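PDB 2QJV: uncharacterized IolB-like protein from Salmonella typhimurium LT2, which is an uncharacterised nickel-binding cupin of the KduI/IolB family that probably acts as a sugar-acid isomerase, with glucuronate as a likely type of substrate. Local coordinates for residues V29-W34 with T187-F192; S109-G114 with A150-V155; T182-T187 with N243-P248. The protein carries 2 engineered substitutions. All coordinates share one frame; numbering follows the deposited sequence.

Contact 1 (V29-W34 with T187-F192); sequences VGFDVW and TYYHRF. With SO4 (sulfate ion), chain J.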
loop_
_atom_site.group_PDB
_atom_site.type_symbol
_atom_site.label_atom_id
_atom_site.label_comp_id
_atom_site.label_asym_id
_atom_site.label_seq_id
_atom_site.Cartn_x
_atom_site.Cartn_y
_atom_site.Cartn_z
ATOM N N VAL A 29 20.744 10.760 13.185
ATOM C CA VAL A 29 19.833 11.402 14.142
ATOM C C VAL A 29 19.032 10.433 15.058
ATOM O O VAL A 29 18.424 9.448 14.629
ATOM C CB VAL A 29 18.861 12.403 13.429
ATOM C CG1 VAL A 29 17.803 12.994 14.412
ATOM C CG2 VAL A 29 19.628 13.547 12.779
ATOM N N GLY A 30 19.080 10.770 16.328
ATOM C CA GLY A 30 18.236 10.172 17.341
ATOM C C GLY A 30 17.435 11.298 17.981
ATOM O O GLY A 30 17.911 12.439 18.130
ATOM N N PHE A 31 16.183 10.998 18.319
ATOM C CA PHE A 31 15.338 11.949 18.984
ATOM C C PHE A 31 14.418 11.227 19.998
ATOM O O PHE A 31 13.609 10.392 19.638
ATOM C CB PHE A 31 14.508 12.764 17.954
ATOM C CG PHE A 31 13.625 13.785 18.595
ATOM C CD1 PHE A 31 14.168 14.929 19.155
ATOM C CD2 PHE A 31 12.253 13.582 18.692
ATOM C CE1 PHE A 31 13.347 15.854 19.768
ATOM C CE2 PHE A 31 11.450 14.492 19.323
ATOM C CZ PHE A 31 12.012 15.620 19.865
ATOM N N ASP A 32 14.492 11.652 21.251
ATOM C CA ASP A 32 13.675 11.129 22.314
ATOM C C ASP A 32 12.926 12.216 23.056
ATOM O O ASP A 32 13.434 13.315 23.241
ATOM C CB ASP A 32 14.531 10.395 23.342
ATOM C CG ASP A 32 15.025 9.043 22.841
ATOM O OD1 ASP A 32 14.266 8.066 22.978
ATOM O OD2 ASP A 32 16.152 8.955 22.292
ATOM N N VAL A 33 11.710 11.891 23.473
ATOM C CA VAL A 33 10.947 12.781 24.344
ATOM C C VAL A 33 10.547 11.972 25.580
ATOM O O VAL A 33 10.147 10.797 25.494
ATOM C CB VAL A 33 9.706 13.446 23.645
ATOM C CG1 VAL A 33 8.867 14.268 24.672
ATOM C CG2 VAL A 33 10.114 14.322 22.447
ATOM N N TRP A 34 10.681 12.630 26.727
ATOM C CA TRP A 34 10.350 12.097 28.007
ATOM C C TRP A 34 9.348 13.029 28.668
ATOM O O TRP A 34 9.573 14.223 28.726
ATOM C CB TRP A 34 11.606 11.930 28.881
ATOM C CG TRP A 34 12.537 10.834 28.442
ATOM C CD1 TRP A 34 13.578 10.941 27.561
ATOM C CD2 TRP A 34 12.546 9.490 28.911
ATOM N NE1 TRP A 34 14.200 9.752 27.434
ATOM C CE2 TRP A 34 13.598 8.833 28.247
ATOM C CE3 TRP A 34 11.762 8.780 29.813
ATOM C CZ2 TRP A 34 13.893 7.483 28.447
ATOM C CZ3 TRP A 34 12.066 7.422 30.033
ATOM C CH2 TRP A 34 13.121 6.797 29.338
ATOM N N THR A 187 14.360 15.489 11.903
ATOM C CA THR A 187 13.153 15.128 12.634
ATOM C C THR A 187 12.379 16.422 12.972
ATOM O O THR A 187 12.970 17.487 13.146
ATOM C CB THR A 187 13.433 14.268 13.918
ATOM O OG1 THR A 187 14.290 14.999 14.808
ATOM C CG2 THR A 187 14.013 12.840 13.570
ATOM N N TYR A 188 11.051 16.294 13.022
ATOM C CA TYR A 188 10.103 17.330 13.405
ATOM C C TYR A 188 9.315 16.763 14.580
ATOM O O TYR A 188 8.729 15.705 14.451
ATOM C CB TYR A 188 9.076 17.632 12.299
ATOM C CG TYR A 188 9.549 18.576 11.214
ATOM C CD1 TYR A 188 10.574 18.208 10.366
ATOM C CD2 TYR A 188 8.976 19.842 11.037
ATOM C CE1 TYR A 188 11.033 19.050 9.394
ATOM C CE2 TYR A 188 9.442 20.696 10.060
ATOM C CZ TYR A 188 10.462 20.286 9.242
ATOM O OH TYR A 188 10.902 21.130 8.290
ATOM N N TYR A 189 9.295 17.475 15.692
ATOM C CA TYR A 189 8.471 17.143 16.844
ATOM C C TYR A 189 7.435 18.271 16.928
ATOM O O TYR A 189 7.757 19.402 17.361
ATOM C CB TYR A 189 9.302 17.016 18.121
ATOM C CG TYR A 189 8.492 16.820 19.396
ATOM C CD1 TYR A 189 7.674 15.678 19.575
ATOM C CD2 TYR A 189 8.603 17.712 20.461
ATOM C CE1 TYR A 189 6.942 15.492 20.729
ATOM C CE2 TYR A 189 7.880 17.523 21.654
ATOM C CZ TYR A 189 7.040 16.412 21.781
ATOM O OH TYR A 189 6.349 16.232 22.948
ATOM N N HIS A 190 6.180 17.928 16.619
ATOM C CA HIS A 190 5.099 18.903 16.512
ATOM C C HIS A 190 4.209 19.059 17.745
ATOM O O HIS A 190 3.899 18.083 18.452
ATOM C CB HIS A 190 4.157 18.559 15.353
ATOM C CG HIS A 190 4.742 18.789 13.991
ATOM N ND1 HIS A 190 4.539 19.961 13.288
ATOM C CD2 HIS A 190 5.477 17.984 13.189
ATOM C CE1 HIS A 190 5.133 19.860 12.107
ATOM N NE2 HIS A 190 5.694 18.663 12.014
ATOM N N ARG A 191 3.802 20.305 17.954
ATOM C CA ARG A 191 2.889 20.706 19.034
ATOM C C ARG A 191 1.858 21.689 18.472
ATOM O O ARG A 191 2.147 22.449 17.518
ATOM C CB ARG A 191 3.655 21.304 20.224
ATOM C CG ARG A 191 4.724 20.382 20.823
ATOM C CD ARG A 191 4.161 19.250 21.695
ATOM N NE ARG A 191 4.188 19.618 23.099
ATOM C CZ ARG A 191 3.237 20.227 23.776
ATOM N NH1 ARG A 191 2.084 20.544 23.239
ATOM N NH2 ARG A 191 3.458 20.520 25.032
ATOM N N PHE A 192 0.657 21.671 19.077
ATOM C CA PHE A 192 -0.476 22.516 18.684
ATOM C C PHE A 192 -1.136 23.224 19.851
ATOM O O PHE A 192 -1.141 22.724 20.996
ATOM C CB PHE A 192 -1.529 21.698 17.903
ATOM C CG PHE A 192 -0.984 21.108 16.670
ATOM C CD1 PHE A 192 -0.961 21.844 15.473
ATOM C CD2 PHE A 192 -0.387 19.851 16.700
ATOM C CE1 PHE A 192 -0.347 21.318 14.362
ATOM C CE2 PHE A 192 0.252 19.345 15.587
ATOM C CZ PHE A 192 0.242 20.055 14.419
HETATM S S SO4 J . -0.689 20.019 25.924
HETATM O O1 SO4 J . -0.442 20.617 24.595
HETATM O O2 SO4 J . -1.249 18.676 25.866
HETATM O O3 SO4 J . -1.762 20.772 26.603
HETATM O O4 SO4 J . 0.548 20.103 26.711
#

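Contact 2 (S109-G114 with A150-V155); sequences SAPGFG and ADSLLV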
loop_
_atom_site.group_PDB
_atom_site.type_symbol
_atom_site.label_atom_id
_atom_site.label_comp_id
_atom_site.label_asym_id
_atom_site.label_seq_id
_atom_site.Cartn_x
_atom_site.Cartn_y
_atom_site.Cartn_z
ATOM N N SER A 109 20.036 13.490 19.781
ATOM C CA SER A 109 21.314 12.803 19.744
ATOM C C SER A 109 21.877 12.583 18.345
ATOM O O SER A 109 21.140 12.502 17.380
ATOM C CB SER A 109 21.213 11.448 20.486
ATOM O OG SER A 109 20.284 10.575 19.873
ATOM N N ALA A 110 23.203 12.482 18.280
ATOM C CA ALA A 110 23.946 12.242 17.040
ATOM C C ALA A 110 25.324 11.716 17.395
ATOM O O ALA A 110 25.721 11.755 18.575
ATOM C CB ALA A 110 24.024 13.512 16.142
ATOM N N PRO A 111 26.063 11.202 16.402
ATOM C CA PRO A 111 27.408 10.718 16.731
ATOM C C PRO A 111 28.322 11.792 17.350
ATOM O O PRO A 111 28.319 12.968 16.944
ATOM C CB PRO A 111 27.946 10.201 15.384
ATOM C CG PRO A 111 26.701 9.845 14.616
ATOM C CD PRO A 111 25.719 10.925 14.993
ATOM N N GLY A 112 29.038 11.361 18.393
ATOM C CA GLY A 112 29.980 12.187 19.089
ATOM C C GLY A 112 31.387 11.638 19.028
ATOM O O GLY A 112 31.611 10.448 19.165
ATOM N N PHE A 113 32.333 12.539 18.838
ATOM C CA PHE A 113 33.750 12.206 18.727
ATOM C C PHE A 113 34.694 13.257 19.302
ATOM O O PHE A 113 35.854 12.954 19.513
ATOM C CB PHE A 113 34.116 11.964 17.247
ATOM C CG PHE A 113 33.590 13.023 16.299
ATOM C CD1 PHE A 113 34.292 14.207 16.102
ATOM C CD2 PHE A 113 32.408 12.829 15.601
ATOM C CE1 PHE A 113 33.812 15.181 15.249
ATOM C CE2 PHE A 113 31.925 13.799 14.725
ATOM C CZ PHE A 113 32.645 14.974 14.545
ATOM N N GLY A 114 34.200 14.449 19.626
ATOM C CA GLY A 114 35.043 15.544 20.033
ATOM C C GLY A 114 35.279 15.654 21.517
ATOM O O GLY A 114 34.949 14.761 22.283
ATOM N N ALA A 150 29.335 22.027 18.286
ATOM C CA ALA A 150 28.876 20.664 18.493
ATOM C C ALA A 150 29.595 19.804 17.441
ATOM O O ALA A 150 30.079 20.318 16.432
ATOM C CB ALA A 150 27.333 20.517 18.422
ATOM N N ASP A 151 29.679 18.497 17.665
ATOM C CA ASP A 151 30.318 17.620 16.702
ATOM C C ASP A 151 29.436 17.374 15.457
ATOM O O ASP A 151 29.906 17.326 14.332
ATOM C CB ASP A 151 30.627 16.232 17.304
ATOM C CG ASP A 151 31.459 16.276 18.580
ATOM O OD1 ASP A 151 32.076 17.312 18.925
ATOM O OD2 ASP A 151 31.448 15.210 19.252
ATOM N N SER A 152 28.154 17.220 15.712
ATOM C CA SER A 152 27.164 16.755 14.727
ATOM C C SER A 152 25.806 17.476 14.757
ATOM O O SER A 152 25.255 17.830 13.705
ATOM C CB SER A 152 26.939 15.251 14.977
ATOM O OG SER A 152 28.130 14.499 14.724
ATOM N N LEU A 153 25.290 17.693 15.973
ATOM C CA LEU A 153 23.928 18.221 16.206
ATOM C C LEU A 153 23.643 19.642 15.726
ATOM O O LEU A 153 24.430 20.570 15.939
ATOM C CB LEU A 153 23.548 18.130 17.708
ATOM C CG LEU A 153 23.251 16.745 18.307
ATOM C CD1 LEU A 153 23.318 16.778 19.883
ATOM C CD2 LEU A 153 21.913 16.157 17.784
ATOM N N LEU A 154 22.478 19.782 15.088
ATOM C CA LEU A 154 21.924 21.055 14.678
ATOM C C LEU A 154 20.501 20.992 15.228
ATOM O O LEU A 154 19.790 20.043 14.953
ATOM C CB LEU A 154 21.948 21.218 13.170
ATOM C CG LEU A 154 23.339 21.228 12.484
ATOM C CD1 LEU A 154 23.214 21.035 10.954
ATOM C CD2 LEU A 154 24.064 22.507 12.841
ATOM N N VAL A 155 20.116 21.998 16.012
ATOM C CA VAL A 155 18.815 22.032 16.711
ATOM C C VAL A 155 18.175 23.413 16.557
ATOM O O VAL A 155 18.824 24.451 16.733
ATOM C CB VAL A 155 18.921 21.635 18.222
ATOM C CG1 VAL A 155 17.536 21.603 18.907
ATOM C CG2 VAL A 155 19.665 20.284 18.407
#

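Contact 3 (T182-T187 with N243-P248); sequences TYLEET and NVMAGP. With NI (nickel (II) ion), chain D.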
loop_
_atom_site.group_PDB
_atom_site.type_symbol
_atom_site.label_atom_id
_atom_site.label_comp_id
_atom_site.label_asym_id
_atom_site.label_seq_id
_atom_site.Cartn_x
_atom_site.Cartn_y
_atom_site.Cartn_z
ATOM N N THR A 182 24.142 19.677 1.608
ATOM C CA THR A 182 24.640 18.625 2.476
ATOM C C THR A 182 23.503 17.616 2.727
ATOM O O THR A 182 22.327 17.942 2.596
ATOM C CB THR A 182 25.169 19.163 3.846
ATOM O OG1 THR A 182 24.184 20.013 4.436
ATOM C CG2 THR A 182 26.505 19.913 3.688
ATOM N N TYR A 183 23.896 16.387 3.052
ATOM C CA TYR A 183 22.986 15.356 3.529
ATOM C C TYR A 183 22.776 15.589 5.034
ATOM O O TYR A 183 23.723 15.499 5.837
ATOM C CB TYR A 183 23.541 13.950 3.281
ATOM C CG TYR A 183 22.790 12.813 3.969
ATOM C CD1 TYR A 183 21.715 12.195 3.365
ATOM C CD2 TYR A 183 23.172 12.346 5.240
ATOM C CE1 TYR A 183 21.037 11.167 3.982
ATOM C CE2 TYR A 183 22.493 11.319 5.865
ATOM C CZ TYR A 183 21.438 10.712 5.225
ATOM O OH TYR A 183 20.718 9.686 5.842
ATOM N N LEU A 184 21.528 15.838 5.390
ATOM C CA LEU A 184 21.111 16.043 6.765
ATOM C C LEU A 184 19.774 15.378 7.003
ATOM O O LEU A 184 18.764 15.717 6.390
ATOM C CB LEU A 184 21.022 17.543 7.143
ATOM C CG LEU A 184 22.337 18.323 7.211
ATOM C CD1 LEU A 184 21.976 19.782 7.317
ATOM C CD2 LEU A 184 23.383 17.898 8.358
ATOM N N GLU A 185 19.797 14.346 7.848
ATOM C CA GLU A 185 18.561 13.735 8.312
ATOM C C GLU A 185 17.862 14.800 9.173
ATOM O O GLU A 185 18.532 15.597 9.813
ATOM C CB GLU A 185 18.867 12.489 9.125
ATOM C CG GLU A 185 19.479 11.380 8.286
ATOM C CD GLU A 185 20.407 10.446 9.052
ATOM O OE1 GLU A 185 20.470 10.516 10.290
ATOM O OE2 GLU A 185 21.096 9.639 8.380
ATOM N N GLU A 186 16.543 14.792 9.204
ATOM C CA GLU A 186 15.800 15.774 9.984
ATOM C C GLU A 186 14.540 15.166 10.630
ATOM O O GLU A 186 13.792 14.400 10.022
ATOM C CB GLU A 186 15.445 17.016 9.144
ATOM C CG GLU A 186 14.841 18.144 9.965
ATOM C CD GLU A 186 14.730 19.467 9.247
ATOM O OE1 GLU A 186 14.777 19.501 8.000
ATOM O OE2 GLU A 186 14.538 20.505 9.928
ATOM N N THR A 187 14.360 15.489 11.903
ATOM C CA THR A 187 13.153 15.128 12.634
ATOM C C THR A 187 12.379 16.422 12.972
ATOM O O THR A 187 12.970 17.487 13.146
ATOM C CB THR A 187 13.433 14.268 13.918
ATOM O OG1 THR A 187 14.290 14.999 14.808
ATOM C CG2 THR A 187 14.013 12.840 13.570
ATOM N N ASN A 243 13.154 20.737 15.753
ATOM C CA ASN A 243 13.905 19.972 14.740
ATOM C C ASN A 243 15.293 19.617 15.188
ATOM O O ASN A 243 15.975 20.409 15.857
ATOM C CB ASN A 243 14.115 20.748 13.409
ATOM C CG ASN A 243 12.827 21.200 12.714
ATOM O OD1 ASN A 243 12.711 22.368 12.330
ATOM N ND2 ASN A 243 11.899 20.325 12.552
ATOM N N VAL A 244 15.705 18.408 14.820
ATOM C CA VAL A 244 17.065 17.903 15.009
ATOM C C VAL A 244 17.586 17.516 13.603
ATOM O O VAL A 244 16.868 16.872 12.801
ATOM C CB VAL A 244 17.183 16.699 16.007
ATOM C CG1 VAL A 244 18.651 16.255 16.213
ATOM C CG2 VAL A 244 16.495 17.047 17.362
HETATM N N MSE A 245 18.812 17.934 13.310
HETATM C CA MSE A 245 19.524 17.541 12.110
HETATM C C MSE A 245 20.936 17.092 12.410
HETATM O O MSE A 245 21.553 17.538 13.372
HETATM C CB MSE A 245 19.613 18.682 11.083
HETATM C CG MSE A 245 18.304 19.031 10.412
HETATM SE SE MSE A 245 18.625 20.492 9.139
HETATM C CE MSE A 245 19.011 21.819 10.354
ATOM N N ALA A 246 21.428 16.178 11.569
ATOM C CA ALA A 246 22.820 15.717 11.583
ATOM C C ALA A 246 23.125 14.925 10.313
ATOM O O ALA A 246 22.214 14.390 9.662
ATOM C CB ALA A 246 23.189 14.872 12.878
ATOM N N GLY A 247 24.414 14.897 9.971
ATOM C CA GLY A 247 24.970 14.172 8.822
ATOM C C GLY A 247 26.476 14.109 8.884
ATOM O O GLY A 247 27.052 14.451 9.910
ATOM N N PRO A 248 27.137 13.698 7.771
ATOM C CA PRO A 248 28.596 13.607 7.822
ATOM C C PRO A 248 29.314 14.953 7.913
ATOM O O PRO A 248 30.453 14.997 8.388
ATOM C CB PRO A 248 28.956 12.886 6.508
ATOM C CG PRO A 248 27.812 13.221 5.581
ATOM C CD PRO A 248 26.591 13.315 6.452
HETATM NI NI NI D . 14.845 20.994 6.524
HETATM O O HOH W 1 13.392 22.046 7.787
HETATM O O HOH W 2 16.200 22.233 7.713
#

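Contact 1 (V29-W34 with T187-F192)
Val-33 and Phe-31 both lean on the side chain of Tyr-189, but on different parts of it. Val-33 CG2 sits over one face of the ring, 3.8 Å from the centroid of Tyr-189 and 11° off the ring normal, a CH-pi contact. The other methyl group goes further out: Val-33 CG1 lies 3.6 Å from Tyr-189 OH. Phe-31 meets the root of the side chain, with its CZ 3.5 Å from Tyr-189 CB. The two rings form an oblique pair, their planes inclined at 47°. Tyr-189 holds CG anti to its own backbone N (chi1 174°), which carries the ring across the gap to lie under Val-33. Phe-31 has the same first torsion and reaches back from the other strand. At the near end Val-29 CG1 and Thr-187 CG2 touch tip to tip at 3.9 Å. No hydrogen bond crosses this contact. The phenol of Tyr-189 is hydrogen-bonded to Glu-104, which also makes a salt bridge with Arg-191. Arg-191 stands beside the contact, and its NH1 donates to O1 of a sulfate, probably a crystallisation ion, at 2.9 Å. The strands run nearly parallel, and their axes approach to 8.9 Å. That spacing, filled mostly by apolar groups, is typical of two beta sheets packed face to face, here in the core of a cupin-family protein.

Contact 2 (S109-G114 with A150-V155)
Asp-151 and Phe-113 meet where two beta sheets of this cupin-family chain come together at their ends. Strand 104-111 runs out into the loop that holds Phe-113, and Asp-151 lies in the loop leading into strand 154-160. One carboxylate oxygen accepts two successive backbone amides. Phe-113 N is 2.8 Å from Asp-151 OD2, and Gly-114 N is 2.9 Å from the same OD2. Both bonds are fairly straight. Both donors come from the same face of the carboxylate, 39° and 53° out of its plane. The double grip fixes the turn of the loop and the carboxylate together.

The Phe-113 ring then folds back over Asp-151. Its CG stands between the backbone N and the carbonyl carbon (chi1 47°), and this lays one ring face against Asp-151 CB, 3.8 Å from the ring centroid and offset toward the rim. Next along the chain, Ser-152 OG donates to Pro-111 O at 2.7 Å, a short bond that ties the loop to the strand end. Further inward the contact turns apolar. Ala-110 CB lies 3.6 Å from Ser-152 CB and 3.8 Å from Leu-153 CD2. The same methyl, Leu-153 CD2, rests 3.6 Å from Ser-109 C.

The second shell is built on Glu-50 of the neighbouring strand 49-55. The backbone of Glu-50 bonds to Ala-110, and its carboxylate takes bonds from the other segment, so one residue holds both. Arg-250 NE donates to Leu-153 O. Within the carboxylate of Glu-50 the work is divided: OE1 accepts from Asp-151 N, and OE2 accepts from both Ser-152 N and Leu-153 N.

Contact 3 (T182-T187 with N243-P248)
Glu-185 to Thr-187 pair with Val-244 to Ala-246 as antiparallel neighbours in the sheet that carries a cupin nickel site. Strand 181-193 is the outermost strand of this sheet within the chain. Glu-185 with Ala-246 and Thr-187 with Val-244 are hydrogen-bonded pairs; Glu-186 with Met-245 is a non-hydrogen-bonded pair. Glu-185 N reaches Ala-246 O at 3.0 Å, and Thr-187 N reaches Val-244 O at 3.0 Å. The return bonds are weak. Asn-243 ND2 adds a side-chain bond to Thr-187 O at 3.1 Å, with the acceptor near its amide plane.

Glu-186 and Met-245, a selenomethionine, lie side by side on one face, CG to CG 3.6 Å. The Glu-186 chain is extended, with CG anti to the backbone N (chi1 -172°), and so carries Glu-186 OE1 to 2.1 Å from the nickel. His-171, His-173, His-229 and two waters complete six ligands. Glu-186 OE2 accepts from one of those waters at 2.9 Å.

On the face of Glu-185 and Thr-187, Glu-185 OE2 accepts from Tyr-183 OH at 2.6 Å through its anti lone pair, the one away from OE1. Glu-185 OE1 accepts from the backbone N of Tyr-28 and Val-29. The three-histidine, one-glutamate set is the classic cupin metal site. Its two water ligands are consistent with positions that a sugar substrate could take over.

Contacts 1 and 3 are buried, while contact 2 is partly open at its Phe-113 end. Contacts 1 and 3 share Thr-187 and strand 181-193, one looking across to the facing sheet and the other along its own sheet. Contacts 1 and 2 both join the two sheets, through the adjacent strands 30-35 and 104-111; Gly-30 O and Ser-109 N link them. Contact 1 does this with rings and methyl groups, contact 2 mostly with side-chain-to-backbone hydrogen bonds. Contact 3 is held by backbone bonds and the amide of Asn-243; it also carries a nickel ligand, Glu-186. Contacts 2 and 3 meet where Ala-110 packs on Ala-246 and Leu-153 on Val-244.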